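Local coordinates for protein MdbA (Actinomyces oris, PDB 4Z7X) that probably catalyses disulfide bond formation in exported proteins, as a thiol-disulfide oxidoreductase linked to the sortase-mediated pilus assembly pathway, at residues A56-C67 with K89-L100. Sequence-based numbering, arbitrary orientation. Where two conformers were deposited one is given.
Sequences APVLDIYFDYSC and KITLALHPCKLL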
ATOM      1  N   ALA A  56      -7.361  10.228 -14.830  1.00 29.95           N
ATOM      2  CA  ALA A  56      -6.321   9.883 -13.848  1.00 25.88           C
ATOM      3  C   ALA A  56      -5.536   8.598 -14.134  1.00 17.71           C
ATOM      4  O   ALA A  56      -6.029   7.475 -13.940  1.00 16.56           O
ATOM      5  CB  ALA A  56      -6.839   9.861 -12.444  1.00 15.76           C
ATOM      6  N   PRO A  57      -4.290   8.771 -14.587  1.00 16.66           N
ATOM      7  CA  PRO A  57      -3.540   7.586 -14.927  1.00 12.52           C
ATOM      8  C   PRO A  57      -3.078   6.833 -13.696  1.00 11.98           C
ATOM      9  O   PRO A  57      -2.949   7.408 -12.615  1.00 10.35           O
ATOM     10  CB  PRO A  57      -2.297   8.157 -15.627  1.00 16.84           C
ATOM     11  CG  PRO A  57      -2.597   9.533 -15.941  1.00 21.39           C
ATOM     12  CD  PRO A  57      -3.468   9.979 -14.834  1.00 19.73           C
ATOM     13  N   VAL A  58      -2.796   5.568 -13.885  1.00 11.23           N
ATOM     14  CA  VAL A  58      -2.425   4.675 -12.811  1.00 10.58           C
ATOM     15  C   VAL A  58      -0.988   4.831 -12.365  1.00  9.09           C
ATOM     16  O   VAL A  58      -0.060   4.661 -13.163  1.00 11.43           O
ATOM     17  CB  VAL A  58      -2.734   3.203 -13.178  1.00 12.78           C
ATOM     18  CG1 VAL A  58      -2.352   2.298 -12.026  1.00 13.49           C
ATOM     19  CG2 VAL A  58      -4.219   3.048 -13.485  1.00 11.58           C
ATOM     20  N   LEU A  59      -0.816   5.048 -11.054  1.00  9.43           N
ATOM     21  CA  LEU A  59       0.506   4.980 -10.396  1.00  9.68           C
ATOM     22  C   LEU A  59       0.513   3.723  -9.518  1.00  9.33           C
ATOM     23  O   LEU A  59      -0.237   3.645  -8.525  1.00 11.10           O
ATOM     24  CB  LEU A  59       0.758   6.198  -9.522  1.00  9.56           C
ATOM     25  CG  LEU A  59       2.101   6.280  -8.825  1.00 12.34           C
ATOM     26  CD1 LEU A  59       3.229   6.545  -9.814  1.00 14.45           C
ATOM     27  CD2 LEU A  59       2.021   7.369  -7.751  1.00 14.32           C
ATOM     28  N   ASP A  60       1.320   2.738  -9.921  1.00  9.27           N
ATOM     29  CA  ASP A  60       1.404   1.456  -9.226  1.00  9.86           C
ATOM     30  C   ASP A  60       2.633   1.512  -8.331  1.00 11.84           C
ATOM     31  O   ASP A  60       3.736   1.819  -8.819  1.00 14.05           O
ATOM     32  CB  ASP A  60       1.670   0.325 -10.244  1.00 13.59           C
ATOM     33  CG  ASP A  60       0.473  -0.050 -11.063  1.00 15.07           C
ATOM     34  OD1 ASP A  60      -0.524  -0.437 -10.460  1.00 17.57           O
ATOM     35  OD2 ASP A  60       0.531   0.012 -12.336  1.00 22.92           O
ATOM     36  N   ILE A  61       2.476   1.172  -7.068  1.00 11.09           N
ATOM     37  CA  ILE A  61       3.572   1.051  -6.136  1.00  9.75           C
ATOM     38  C   ILE A  61       3.598  -0.370  -5.534  1.00 11.57           C
ATOM     39  O   ILE A  61       2.678  -0.769  -4.850  1.00 10.70           O
ATOM     40  CB  ILE A  61       3.503   2.087  -4.988  1.00 12.02           C
ATOM     41  CG1 ILE A  61       3.412   3.532  -5.582  1.00 16.13           C
ATOM     42  CG2 ILE A  61       4.728   1.954  -4.110  1.00 14.84           C
ATOM     43  CD1 ILE A  61       3.211   4.622  -4.571  1.00 21.70           C
ATOM     44  N   TYR A  62       4.683  -1.074  -5.839  1.00 11.74           N
ATOM     45  CA  TYR A  62       4.979  -2.391  -5.271  1.00  9.40           C
ATOM     46  C   TYR A  62       5.882  -2.171  -4.065  1.00 12.22           C
ATOM     47  O   TYR A  62       6.945  -1.522  -4.176  1.00 14.80           O
ATOM     48  CB  TYR A  62       5.663  -3.325  -6.289  1.00 11.74           C
ATOM     49  CG  TYR A  62       4.769  -3.796  -7.385  1.00 13.42           C
ATOM     50  CD1 TYR A  62       4.479  -3.002  -8.498  1.00 13.98           C
ATOM     51  CD2 TYR A  62       4.215  -5.053  -7.328  1.00 13.82           C
ATOM     52  CE1 TYR A  62       3.626  -3.467  -9.494  1.00 14.68           C
ATOM     53  CE2 TYR A  62       3.396  -5.540  -8.333  1.00 13.90           C
ATOM     54  CZ  TYR A  62       3.096  -4.744  -9.410  1.00 15.45           C
ATOM     55  OH  TYR A  62       2.248  -5.201 -10.412  1.00 17.00           O
ATOM     56  N   PHE A  63       5.453  -2.691  -2.922  1.00 11.32           N
ATOM     57  CA  PHE A  63       6.127  -2.395  -1.653  1.00 11.44           C
ATOM     58  C   PHE A  63       6.069  -3.580  -0.700  1.00 10.60           C
ATOM     59  O   PHE A  63       5.281  -4.514  -0.877  1.00 10.57           O
ATOM     60  CB  PHE A  63       5.457  -1.191  -1.001  1.00 13.16           C
ATOM     61  CG  PHE A  63       4.110  -1.499  -0.422  1.00 10.95           C
ATOM     62  CD1 PHE A  63       2.957  -1.463  -1.183  1.00 13.34           C
ATOM     63  CD2 PHE A  63       4.027  -1.975   0.867  1.00 11.23           C
ATOM     64  CE1 PHE A  63       1.749  -1.813  -0.607  1.00 13.72           C
ATOM     65  CE2 PHE A  63       2.836  -2.312   1.446  1.00 11.35           C
ATOM     66  CZ  PHE A  63       1.680  -2.249   0.694  1.00 13.74           C
ATOM     67  N   ASP A  64       6.974  -3.544   0.278  1.00 11.07           N
ATOM     68  CA  ASP A  64       6.993  -4.459   1.431  1.00 11.71           C
ATOM     69  C   ASP A  64       7.058  -3.582   2.692  1.00 11.47           C
ATOM     70  O   ASP A  64       7.936  -2.721   2.799  1.00 11.33           O
ATOM     71  CB  ASP A  64       8.234  -5.371   1.334  1.00 12.71           C
ATOM     72  CG  ASP A  64       8.298  -6.444   2.414  1.00 11.68           C
ATOM     73  OD1 ASP A  64       7.690  -6.262   3.470  1.00 12.44           O
ATOM     74  OD2 ASP A  64       9.013  -7.462   2.220  1.00 15.50           O
ATOM     75  N   TYR A  65       6.134  -3.790   3.609  1.00 10.26           N
ATOM     76  CA  TYR A  65       6.139  -3.103   4.891  1.00 10.96           C
ATOM     77  C   TYR A  65       7.435  -3.218   5.690  1.00 11.99           C
ATOM     78  O   TYR A  65       7.685  -2.387   6.566  1.00 14.37           O
ATOM     79  CB  TYR A  65       4.949  -3.519   5.780  1.00 11.18           C
ATOM     80  CG  TYR A  65       3.598  -2.978   5.323  1.00 10.06           C
ATOM     81  CD1 TYR A  65       3.394  -1.618   5.235  1.00  9.67           C
ATOM     82  CD2 TYR A  65       2.575  -3.818   4.922  1.00 11.69           C
ATOM     83  CE1 TYR A  65       2.196  -1.092   4.829  1.00 10.06           C
ATOM     84  CE2 TYR A  65       1.363  -3.312   4.492  1.00 11.21           C
ATOM     85  CZ  TYR A  65       1.183  -1.950   4.429  1.00  9.96           C
ATOM     86  OH  TYR A  65       0.005  -1.454   3.977  1.00 11.61           O
ATOM     87  N   SER A  66       8.228  -4.242   5.414  1.00 11.41           N
ATOM     88  CA  SER A  66       9.510  -4.452   6.099  1.00 11.62           C
ATOM     89  C   SER A  66      10.740  -3.992   5.311  1.00 11.41           C
ATOM     90  O   SER A  66      11.873  -4.256   5.733  1.00 13.95           O
ATOM     91  CB  SER A  66       9.687  -5.924   6.456  1.00 12.77           C
ATOM     92  OG  SER A  66       8.727  -6.329   7.417  1.00 14.74           O
ATOM     93  N   CYS A  67      10.506  -3.226   4.243  1.00 13.14           N
ATOM     94  CA  CYS A  67      11.577  -2.716   3.368  1.00 13.70           C
ATOM     95  C   CYS A  67      11.916  -1.270   3.729  1.00 13.24           C
ATOM     96  O   CYS A  67      11.057  -0.353   3.649  1.00 14.46           O
ATOM     97  CB  CYS A  67      11.159  -2.835   1.888  1.00 14.87           C
ATOM     98  SG  CYS A  67      12.301  -1.994   0.755  1.00 17.28           S
ATOM     99  N   LYS A  89      -5.583  13.569 -10.017  1.00 10.93           N
ATOM    100  CA  LYS A  89      -4.566  13.452 -11.060  0.60 12.81           C
ATOM    101  C   LYS A  89      -3.974  12.058 -11.222  1.00 11.90           C
ATOM    102  O   LYS A  89      -3.323  11.781 -12.220  1.00 14.01           O
ATOM    103  CB  LYS A  89      -3.423  14.427 -10.773  0.60 13.69           C
ATOM    104  CG  LYS A  89      -3.845  15.883 -10.930  0.60 17.75           C
ATOM    105  CD  LYS A  89      -2.675  16.851 -10.935  0.60 22.59           C
ATOM    106  CE  LYS A  89      -3.132  18.245 -11.355  0.60 30.46           C
ATOM    107  NZ  LYS A  89      -3.538  18.365 -12.775  0.60 32.79           N
ATOM    108  N   ILE A  90      -4.147  11.195 -10.222  1.00 10.81           N
ATOM    109  CA  ILE A  90      -3.725   9.795 -10.360  1.00 10.93           C
ATOM    110  C   ILE A  90      -4.803   8.847  -9.840  1.00 10.43           C
ATOM    111  O   ILE A  90      -5.640   9.224  -9.013  1.00 11.49           O
ATOM    112  CB  ILE A  90      -2.433   9.467  -9.590  1.00 11.11           C
ATOM    113  CG1 ILE A  90      -2.593   9.664  -8.075  1.00 10.79           C
ATOM    114  CG2 ILE A  90      -1.250  10.284 -10.117  1.00 11.43           C
ATOM    115  CD1 ILE A  90      -1.341   9.239  -7.297  1.00 11.20           C
ATOM    116  N   THR A  91      -4.717   7.613 -10.303  1.00 10.38           N
ATOM    117  CA  THR A  91      -5.331   6.468  -9.649  1.00 10.94           C
ATOM    118  C   THR A  91      -4.159   5.735  -8.967  1.00 10.07           C
ATOM    119  O   THR A  91      -3.213   5.366  -9.620  1.00 12.33           O
ATOM    120  CB  THR A  91      -5.943   5.548 -10.698  1.00 12.34           C
ATOM    121  OG1 THR A  91      -7.018   6.229 -11.346  1.00 15.77           O
ATOM    122  CG2 THR A  91      -6.433   4.274 -10.073  1.00 15.33           C
ATOM    123  N   LEU A  92      -4.212   5.608  -7.658  1.00  9.97           N
ATOM    124  CA  LEU A  92      -3.141   4.965  -6.885  1.00  9.56           C
ATOM    125  C   LEU A  92      -3.463   3.486  -6.719  1.00 10.63           C
ATOM    126  O   LEU A  92      -4.544   3.127  -6.240  1.00 10.21           O
ATOM    127  CB  LEU A  92      -2.975   5.632  -5.516  1.00 10.60           C
ATOM    128  CG  LEU A  92      -1.917   5.013  -4.603  1.00 11.13           C
ATOM    129  CD1 LEU A  92      -0.520   5.254  -5.164  1.00 12.31           C
ATOM    130  CD2 LEU A  92      -1.988   5.552  -3.187  1.00 11.86           C
ATOM    131  N   ALA A  93      -2.500   2.640  -7.075  1.00  8.72           N
ATOM    132  CA  ALA A  93      -2.646   1.214  -6.842  1.00  8.39           C
ATOM    133  C   ALA A  93      -1.486   0.708  -5.997  1.00 10.95           C
ATOM    134  O   ALA A  93      -0.319   0.870  -6.378  1.00 10.27           O
ATOM    135  CB  ALA A  93      -2.696   0.465  -8.165  1.00  9.70           C
ATOM    136  N   LEU A  94      -1.811   0.150  -4.836  1.00  9.23           N
ATOM    137  CA  LEU A  94      -0.821  -0.328  -3.869  1.00  8.65           C
ATOM    138  C   LEU A  94      -0.748  -1.832  -3.956  1.00  8.63           C
ATOM    139  O   LEU A  94      -1.763  -2.490  -3.858  1.00  9.75           O
ATOM    140  CB  LEU A  94      -1.169   0.106  -2.452  1.00 10.51           C
ATOM    141  CG  LEU A  94      -1.144   1.619  -2.207  1.00  9.89           C
ATOM    142  CD1 LEU A  94      -1.549   1.961  -0.786  1.00 11.22           C
ATOM    143  CD2 LEU A  94       0.188   2.219  -2.516  1.00 12.52           C
ATOM    144  N   HIS A  95       0.472  -2.342  -4.174  1.00  9.88           N
ATOM    145  CA  HIS A  95       0.711  -3.777  -4.398  1.00 10.02           C
ATOM    146  C   HIS A  95       1.634  -4.320  -3.303  1.00  9.88           C
ATOM    147  O   HIS A  95       2.834  -4.088  -3.354  1.00 10.51           O
ATOM    148  CB  HIS A  95       1.386  -4.033  -5.742  1.00 11.59           C
ATOM    149  CG  HIS A  95       0.633  -3.576  -6.946  1.00 11.52           C
ATOM    150  ND1 HIS A  95       0.062  -4.455  -7.854  1.00 11.09           N
ATOM    151  CD2 HIS A  95       0.406  -2.328  -7.435  1.00 12.74           C
ATOM    152  CE1 HIS A  95      -0.484  -3.763  -8.844  1.00 12.04           C
ATOM    153  NE2 HIS A  95      -0.275  -2.473  -8.625  1.00 12.23           N
ATOM    154  N   PRO A  96       1.082  -5.058  -2.323  1.00 10.55           N
ATOM    155  CA  PRO A  96       1.887  -5.539  -1.207  1.00 10.13           C
ATOM    156  C   PRO A  96       2.608  -6.827  -1.565  1.00 12.36           C
ATOM    157  O   PRO A  96       2.101  -7.623  -2.331  1.00 14.70           O
ATOM    158  CB  PRO A  96       0.834  -5.814  -0.132  1.00 12.61           C
ATOM    159  CG  PRO A  96      -0.346  -6.279  -0.922  1.00 12.23           C
ATOM    160  CD  PRO A  96      -0.326  -5.444  -2.175  1.00 11.50           C
ATOM    161  N   CYS A  97       3.783  -7.014  -0.991  1.00 11.35           N
ATOM    162  CA  CYS A  97       4.450  -8.304  -0.986  1.00 12.43           C
ATOM    163  C   CYS A  97       5.277  -8.532   0.266  1.00 13.32           C
ATOM    164  O   CYS A  97       5.372  -7.672   1.122  1.00 13.17           O
ATOM    165  CB  CYS A  97       5.292  -8.449  -2.264  1.00 16.15           C
ATOM    166  SG  CYS A  97       6.772  -7.425  -2.261  1.00 17.93           S
ATOM    167  N   LYS A  98       5.851  -9.719   0.370  1.00 13.24           N
ATOM    168  CA  LYS A  98       6.678 -10.104   1.497  1.00 12.58           C
ATOM    169  C   LYS A  98       8.058 -10.526   0.982  1.00 14.49           C
ATOM    170  O   LYS A  98       8.611 -11.557   1.397  1.00 16.52           O
ATOM    171  CB  LYS A  98       5.970 -11.223   2.277  1.00 16.73           C
ATOM    172  CG  LYS A  98       6.558 -11.574   3.642  1.00 12.29           C
ATOM    173  CD  LYS A  98       5.623 -12.489   4.453  1.00 15.95           C
ATOM    174  CE  LYS A  98       6.311 -13.081   5.665  1.00 20.09           C
ATOM    175  NZ  LYS A  98       5.492 -14.075   6.410  1.00 22.08           N
ATOM    176  N   LEU A  99       8.628  -9.715   0.100  1.00 15.98           N
ATOM    177  CA  LEU A  99       9.904 -10.051  -0.520  1.00 17.29           C
ATOM    178  C   LEU A  99      11.004 -10.337   0.503  1.00 17.20           C
ATOM    179  O   LEU A  99      11.797 -11.242   0.317  1.00 18.80           O
ATOM    180  CB  LEU A  99      10.316  -8.894  -1.432  1.00 18.19           C
ATOM    181  CG  LEU A  99      11.603  -9.078  -2.217  1.00 21.15           C
ATOM    182  CD1 LEU A  99      11.470 -10.265  -3.175  1.00 24.57           C
ATOM    183  CD2 LEU A  99      11.918  -7.828  -2.991  1.00 22.90           C
ATOM    184  N   LEU A 100      11.037  -9.573   1.594  1.00 14.51           N
ATOM    185  CA  LEU A 100      12.112  -9.674   2.562  1.00 14.67           C
ATOM    186  C   LEU A 100      11.895 -10.777   3.605  1.00 14.95           C
ATOM    187  O   LEU A 100      12.719 -10.976   4.495  1.00 15.95           O
ATOM    188  CB  LEU A 100      12.339  -8.308   3.204  1.00 16.08           C
ATOM    189  CG  LEU A 100      12.872  -7.284   2.235  1.00 19.54           C
ATOM    190  CD1 LEU A 100      12.953  -5.963   2.971  1.00 21.70           C
ATOM    191  CD2 LEU A 100      14.250  -7.655   1.662  1.00 21.75           C
TER
HETATM  192  O   HOH W   1       4.005  -5.648   2.423  1.00 13.02           O
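H95 meets two residues of strand 58-63 at once on one face of the sheet: D60 at the edge of its imidazole and Y62 over a face. Its NE2 donates to D60 OD1 at 2.8 Å, with the carboxylate oxygen close to the imidazole plane, although the carboxylate and ring planes stand 70° apart and the bond arrives from above the carboxylate. Its ring meanwhile makes an offset stack on Y62, centroids 4.0 Å apart and planes at 19°, and H95 CB sits over the same phenol face. With CG anti to the carbonyl carbon (chi1 -60°), the imidazole reaches back toward D60. Were Y62 an alanine, the imidazole would lose the ring stacked on its face and is likely to be freer to turn away from D60. On the reverse face, P96 CA packs over the F63 ring, and I61 CD1 meets L92 CD1 at 3.8 Å.

Positioning these groups are parallel strands 58-63 and 91-96, the flanks of a beta-alpha-beta unit of the thioredoxin fold, bonded from T91 N to P57 O through C97 N to F63 O (2.9 Å). Beyond them, D64 OD2 accepts from L100 N at 3.0 Å, while OD1 takes S66 N in an Asx turn and also bonds T105. This fixes the turn into C67, N-cap of helix 68-86 and first cysteine of a probable CxxC motif. Hydrogen-bonding to D60 would be expected to keep NE2 protonated and polarise the imidazole.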